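Long-range contact in trehalose-6-phosphate phosphatase (Candida albicans, PDB 5DXI), which is a phosphatase of the haloacid dehalogenase (HAD) superfamily, holding a magnesium ion and a beryllium trifluoride ion in its pocket: residues Tyr264-Lys276 and Ala280-Glu292. Residues are numbered along the deposited sequence; the frame is centred on the assembly and turned at random.
Sequences YGVYPVAVGPASK and AIAHLNEPRQVLE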
loop_
_atom_site.group_PDB
_atom_site.type_symbol
_atom_site.label_atom_id
_atom_site.label_comp_id
_atom_site.label_asym_id
_atom_site.label_seq_id
_atom_site.Cartn_x
_atom_site.Cartn_y
_atom_site.Cartn_z
ATOM N N TYR A 264 -2.501 -9.751 -18.813
ATOM C CA TYR A 264 -1.081 -9.630 -18.564
ATOM C C TYR A 264 -0.761 -10.048 -17.126
ATOM O O TYR A 264 0.344 -9.821 -16.635
ATOM C CB TYR A 264 -0.616 -8.207 -18.839
ATOM C CG TYR A 264 -0.799 -7.800 -20.288
ATOM C CD1 TYR A 264 -0.037 -8.385 -21.297
ATOM C CD2 TYR A 264 -1.713 -6.819 -20.642
ATOM C CE1 TYR A 264 -0.196 -8.013 -22.620
ATOM C CE2 TYR A 264 -1.878 -6.440 -21.957
ATOM C CZ TYR A 264 -1.119 -7.041 -22.942
ATOM O OH TYR A 264 -1.283 -6.658 -24.252
ATOM N N GLY A 265 -1.738 -10.658 -16.459
ATOM C CA GLY A 265 -1.536 -11.125 -15.096
ATOM C C GLY A 265 -1.598 -10.043 -14.028
ATOM O O GLY A 265 -1.119 -10.247 -12.909
ATOM N N VAL A 266 -2.239 -8.917 -14.336
ATOM C CA VAL A 266 -2.276 -7.799 -13.399
ATOM C C VAL A 266 -3.542 -7.813 -12.530
ATOM O O VAL A 266 -4.659 -7.670 -13.034
ATOM C CB VAL A 266 -2.184 -6.459 -14.149
ATOM C CG1 VAL A 266 -2.124 -5.300 -13.171
ATOM C CG2 VAL A 266 -0.962 -6.451 -15.054
ATOM N N TYR A 267 -3.371 -7.967 -11.218
ATOM C CA TYR A 267 -4.536 -8.042 -10.340
ATOM C C TYR A 267 -4.492 -7.007 -9.199
ATOM O O TYR A 267 -3.992 -7.288 -8.099
ATOM C CB TYR A 267 -4.686 -9.454 -9.766
ATOM C CG TYR A 267 -4.820 -10.545 -10.817
ATOM C CD1 TYR A 267 -6.054 -10.853 -11.387
ATOM C CD2 TYR A 267 -3.715 -11.295 -11.208
ATOM C CE1 TYR A 267 -6.179 -11.854 -12.342
ATOM C CE2 TYR A 267 -3.827 -12.299 -12.151
ATOM C CZ TYR A 267 -5.060 -12.574 -12.716
ATOM O OH TYR A 267 -5.154 -13.579 -13.648
ATOM N N PRO A 268 -5.002 -5.795 -9.464
ATOM C CA PRO A 268 -5.170 -4.844 -8.361
ATOM C C PRO A 268 -6.479 -5.112 -7.632
ATOM O O PRO A 268 -7.556 -5.076 -8.236
ATOM C CB PRO A 268 -5.185 -3.484 -9.054
ATOM C CG PRO A 268 -5.640 -3.771 -10.463
ATOM C CD PRO A 268 -5.335 -5.210 -10.781
ATOM N N VAL A 269 -6.381 -5.365 -6.332
ATOM C CA VAL A 269 -7.515 -5.855 -5.565
ATOM C C VAL A 269 -7.714 -5.020 -4.304
ATOM O O VAL A 269 -6.812 -4.920 -3.470
ATOM C CB VAL A 269 -7.315 -7.335 -5.170
ATOM C CG1 VAL A 269 -8.545 -7.859 -4.451
ATOM C CG2 VAL A 269 -7.004 -8.184 -6.402
ATOM N N ALA A 270 -8.889 -4.415 -4.162
ATOM C CA ALA A 270 -9.177 -3.627 -2.969
ATOM C C ALA A 270 -9.617 -4.508 -1.808
ATOM O O ALA A 270 -10.272 -5.530 -2.000
ATOM C CB ALA A 270 -10.254 -2.568 -3.252
ATOM N N VAL A 271 -9.234 -4.109 -0.601
ATOM C CA VAL A 271 -9.751 -4.754 0.591
ATOM C C VAL A 271 -10.821 -3.853 1.177
ATOM O O VAL A 271 -10.543 -2.726 1.606
ATOM C CB VAL A 271 -8.654 -5.050 1.625
ATOM C CG1 VAL A 271 -9.255 -5.764 2.806
ATOM C CG2 VAL A 271 -7.555 -5.888 0.987
ATOM N N GLY A 272 -12.054 -4.352 1.173
ATOM C CA GLY A 272 -13.194 -3.583 1.625
ATOM C C GLY A 272 -14.490 -4.167 1.077
ATOM O O GLY A 272 -14.483 -5.180 0.385
ATOM N N PRO A 273 -15.614 -3.537 1.398
ATOM C CA PRO A 273 -16.899 -4.101 0.986
ATOM C C PRO A 273 -17.148 -3.941 -0.529
ATOM O O PRO A 273 -16.429 -3.194 -1.206
ATOM C CB PRO A 273 -17.902 -3.309 1.810
ATOM C CG PRO A 273 -17.223 -2.021 2.125
ATOM C CD PRO A 273 -15.765 -2.325 2.226
ATOM N N ALA A 274 -18.144 -4.658 -1.046
ATOM C CA ALA A 274 -18.454 -4.608 -2.484
ATOM C C ALA A 274 -18.688 -3.189 -2.948
ATOM O O ALA A 274 -18.341 -2.830 -4.062
ATOM C CB ALA A 274 -19.688 -5.456 -2.797
ATOM N N SER A 275 -19.240 -2.376 -2.057
ATOM C CA SER A 275 -19.679 -1.025 -2.390
ATOM C C SER A 275 -18.563 0.012 -2.417
ATOM O O SER A 275 -18.769 1.136 -2.863
ATOM C CB SER A 275 -20.739 -0.585 -1.384
ATOM O OG SER A 275 -20.210 -0.647 -0.069
ATOM N N LYS A 276 -17.391 -0.362 -1.914
ATOM C CA LYS A 276 -16.247 0.538 -1.879
ATOM C C LYS A 276 -15.836 1.005 -3.280
ATOM O O LYS A 276 -15.618 0.196 -4.185
ATOM C CB LYS A 276 -15.069 -0.153 -1.167
ATOM C CG LYS A 276 -13.801 0.684 -1.086
ATOM C CD LYS A 276 -12.645 -0.160 -0.554
ATOM C CE LYS A 276 -11.366 0.667 -0.434
ATOM N NZ LYS A 276 -10.219 -0.231 -0.207
ATOM N N ALA A 280 -9.536 -0.550 -8.347
ATOM C CA ALA A 280 -9.175 -1.961 -8.364
ATOM C C ALA A 280 -10.180 -2.754 -9.201
ATOM O O ALA A 280 -11.309 -2.309 -9.424
ATOM C CB ALA A 280 -9.096 -2.520 -6.928
ATOM N N ILE A 281 -9.774 -3.931 -9.661
ATOM C CA ILE A 281 -10.613 -4.720 -10.553
ATOM C C ILE A 281 -11.572 -5.620 -9.787
ATOM O O ILE A 281 -12.564 -6.108 -10.336
ATOM C CB ILE A 281 -9.739 -5.586 -11.489
ATOM C CG1 ILE A 281 -10.565 -6.136 -12.652
ATOM C CG2 ILE A 281 -9.052 -6.701 -10.710
ATOM C CD1 ILE A 281 -9.748 -6.887 -13.687
ATOM N N ALA A 282 -11.282 -5.814 -8.501
ATOM C CA ALA A 282 -12.081 -6.682 -7.643
ATOM C C ALA A 282 -11.827 -6.357 -6.168
ATOM O O ALA A 282 -10.873 -5.642 -5.828
ATOM C CB ALA A 282 -11.763 -8.149 -7.930
ATOM N N HIS A 283 -12.653 -6.900 -5.285
ATOM C CA HIS A 283 -12.423 -6.694 -3.859
ATOM C C HIS A 283 -12.423 -7.987 -3.045
ATOM O O HIS A 283 -12.935 -9.020 -3.489
ATOM C CB HIS A 283 -13.479 -5.766 -3.285
ATOM C CG HIS A 283 -14.812 -6.428 -3.167
ATOM N ND1 HIS A 283 -15.676 -6.535 -4.234
ATOM C CD2 HIS A 283 -15.379 -7.120 -2.149
ATOM C CE1 HIS A 283 -16.744 -7.221 -3.864
ATOM N NE2 HIS A 283 -16.586 -7.589 -2.606
ATOM N N LEU A 284 -11.837 -7.891 -1.847
ATOM C CA LEU A 284 -11.960 -8.886 -0.783
ATOM C C LEU A 284 -12.408 -8.109 0.435
ATOM O O LEU A 284 -11.910 -7.007 0.670
ATOM C CB LEU A 284 -10.641 -9.606 -0.497
ATOM C CG LEU A 284 -10.125 -10.586 -1.546
ATOM C CD1 LEU A 284 -8.685 -11.000 -1.236
ATOM C CD2 LEU A 284 -11.043 -11.796 -1.666
ATOM N N ASN A 285 -13.337 -8.665 1.207
ATOM C CA ASN A 285 -13.978 -7.911 2.267
ATOM C C ASN A 285 -13.006 -7.476 3.359
ATOM O O ASN A 285 -13.062 -6.341 3.822
ATOM C CB ASN A 285 -15.111 -8.735 2.894
ATOM C CG ASN A 285 -16.314 -8.840 1.995
ATOM O OD1 ASN A 285 -16.498 -8.029 1.087
ATOM N ND2 ASN A 285 -17.133 -9.857 2.223
ATOM N N GLU A 286 -12.118 -8.375 3.762
ATOM C CA GLU A 286 -11.282 -8.144 4.957
ATOM C C GLU A 286 -9.962 -8.844 4.900
ATOM O O GLU A 286 -9.792 -9.745 4.087
ATOM C CB GLU A 286 -12.017 -8.624 6.212
ATOM C CG GLU A 286 -13.098 -7.712 6.669
ATOM C CD GLU A 286 -14.227 -8.481 7.280
ATOM O OE1 GLU A 286 -14.270 -9.718 7.091
ATOM O OE2 GLU A 286 -15.074 -7.848 7.939
ATOM N N PRO A 287 -9.024 -8.484 5.812
ATOM C CA PRO A 287 -7.756 -9.223 5.861
ATOM C C PRO A 287 -7.941 -10.746 5.961
ATOM O O PRO A 287 -7.155 -11.498 5.369
ATOM C CB PRO A 287 -7.084 -8.667 7.126
ATOM C CG PRO A 287 -7.559 -7.235 7.171
ATOM C CD PRO A 287 -9.007 -7.309 6.709
ATOM N N ARG A 288 -8.975 -11.192 6.671
ATOM C CA ARG A 288 -9.257 -12.626 6.747
ATOM C C ARG A 288 -9.309 -13.285 5.361
ATOM O O ARG A 288 -8.653 -14.307 5.106
ATOM C CB ARG A 288 -10.575 -12.885 7.474
ATOM C CG ARG A 288 -10.897 -14.369 7.580
ATOM C CD ARG A 288 -12.231 -14.612 8.271
ATOM N NE ARG A 288 -12.178 -14.282 9.691
ATOM C CZ ARG A 288 -13.230 -14.307 10.500
ATOM N NH1 ARG A 288 -14.428 -14.633 10.022
ATOM N NH2 ARG A 288 -13.088 -13.992 11.780
ATOM N N GLN A 289 -10.083 -12.694 4.455
ATOM C CA GLN A 289 -10.193 -13.253 3.115
ATOM C C GLN A 289 -8.895 -13.074 2.343
ATOM O O GLN A 289 -8.544 -13.915 1.515
ATOM C CB GLN A 289 -11.369 -12.631 2.360
ATOM C CG GLN A 289 -12.729 -13.071 2.897
ATOM C CD GLN A 289 -13.191 -12.245 4.087
ATOM O OE1 GLN A 289 -12.969 -11.034 4.144
ATOM N NE2 GLN A 289 -13.826 -12.899 5.053
ATOM N N VAL A 290 -8.155 -12.010 2.648
ATOM C CA VAL A 290 -6.836 -11.827 2.035
ATOM C C VAL A 290 -5.938 -13.019 2.370
ATOM O O VAL A 290 -5.290 -13.595 1.493
ATOM C CB VAL A 290 -6.151 -10.516 2.495
ATOM C CG1 VAL A 290 -4.737 -10.424 1.919
ATOM C CG2 VAL A 290 -6.973 -9.280 2.078
ATOM N N LEU A 291 -5.892 -13.393 3.643
ATOM C CA LEU A 291 -5.014 -14.494 4.036
ATOM C C LEU A 291 -5.504 -15.837 3.474
ATOM O O LEU A 291 -4.691 -16.693 3.104
ATOM C CB LEU A 291 -4.884 -14.570 5.564
ATOM C CG LEU A 291 -4.382 -13.275 6.212
ATOM C CD1 LEU A 291 -4.021 -13.484 7.701
ATOM C CD2 LEU A 291 -3.223 -12.684 5.434
ATOM N N GLU A 292 -6.823 -16.010 3.386
ATOM C CA GLU A 292 -7.382 -17.206 2.750
ATOM C C GLU A 292 -6.858 -17.316 1.332
ATOM O O GLU A 292 -6.354 -18.365 0.920
ATOM C CB GLU A 292 -8.915 -17.169 2.727
ATOM C CG GLU A 292 -9.583 -17.216 4.094
ATOM C CD GLU A 292 -11.088 -17.013 4.013
ATOM O OE1 GLU A 292 -11.621 -16.792 2.895
ATOM O OE2 GLU A 292 -11.746 -17.046 5.078
HETATM O O HOH W 1 -19.056 -6.610 0.258
#
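With chi1 at 73°, the ring of His283 stands between its own backbone N and carbonyl carbon, which swings it up against the turn at Pro273-Lys276. Ala274 lays its CA over one face in a CH-pi contact, 3.6 Å from the ring centroid, and its small CB fits beside CE1; ND1 is hydrogen-bonded to Thr5 OG1. On the other side of the sheet, Val271 turns CG1 anti to its backbone N (chi1 -178°), against Leu284 O and the start of the helix at Glu286 and Pro287, while CG2 meets Val290 CG2 at 3.6 Å, the two valines crossing at about a right angle. Beta-branched valines suit this place because each offers a methyl group close to its backbone, where strand and helix meet. The side chain of Val271 is about 8 Å from the magnesium ion.

The backbones are laced in parallel. The N-H of Ala270 makes a hydrogen bond to Ala282 O (2.9 Å), in the carbonyl plane, and Ala270 O accepts the N-H of Leu284 (N to O 2.8 Å), nearly straight on the carbonyl. Gly272 N continues the ladder to Leu284 O at 2.7 Å. Ala280 CB lies 3.9 Å from Ala270 CB and 3.4 Å from Ala270 N, so a small side chain sits flush against the backbone of 266-271.

Strand 266-271 lies between 227-232 and 282-284, the outermost strand at this end of the sheet, which leads into helix 287-298: an edge of the Rossmann-like HAD core.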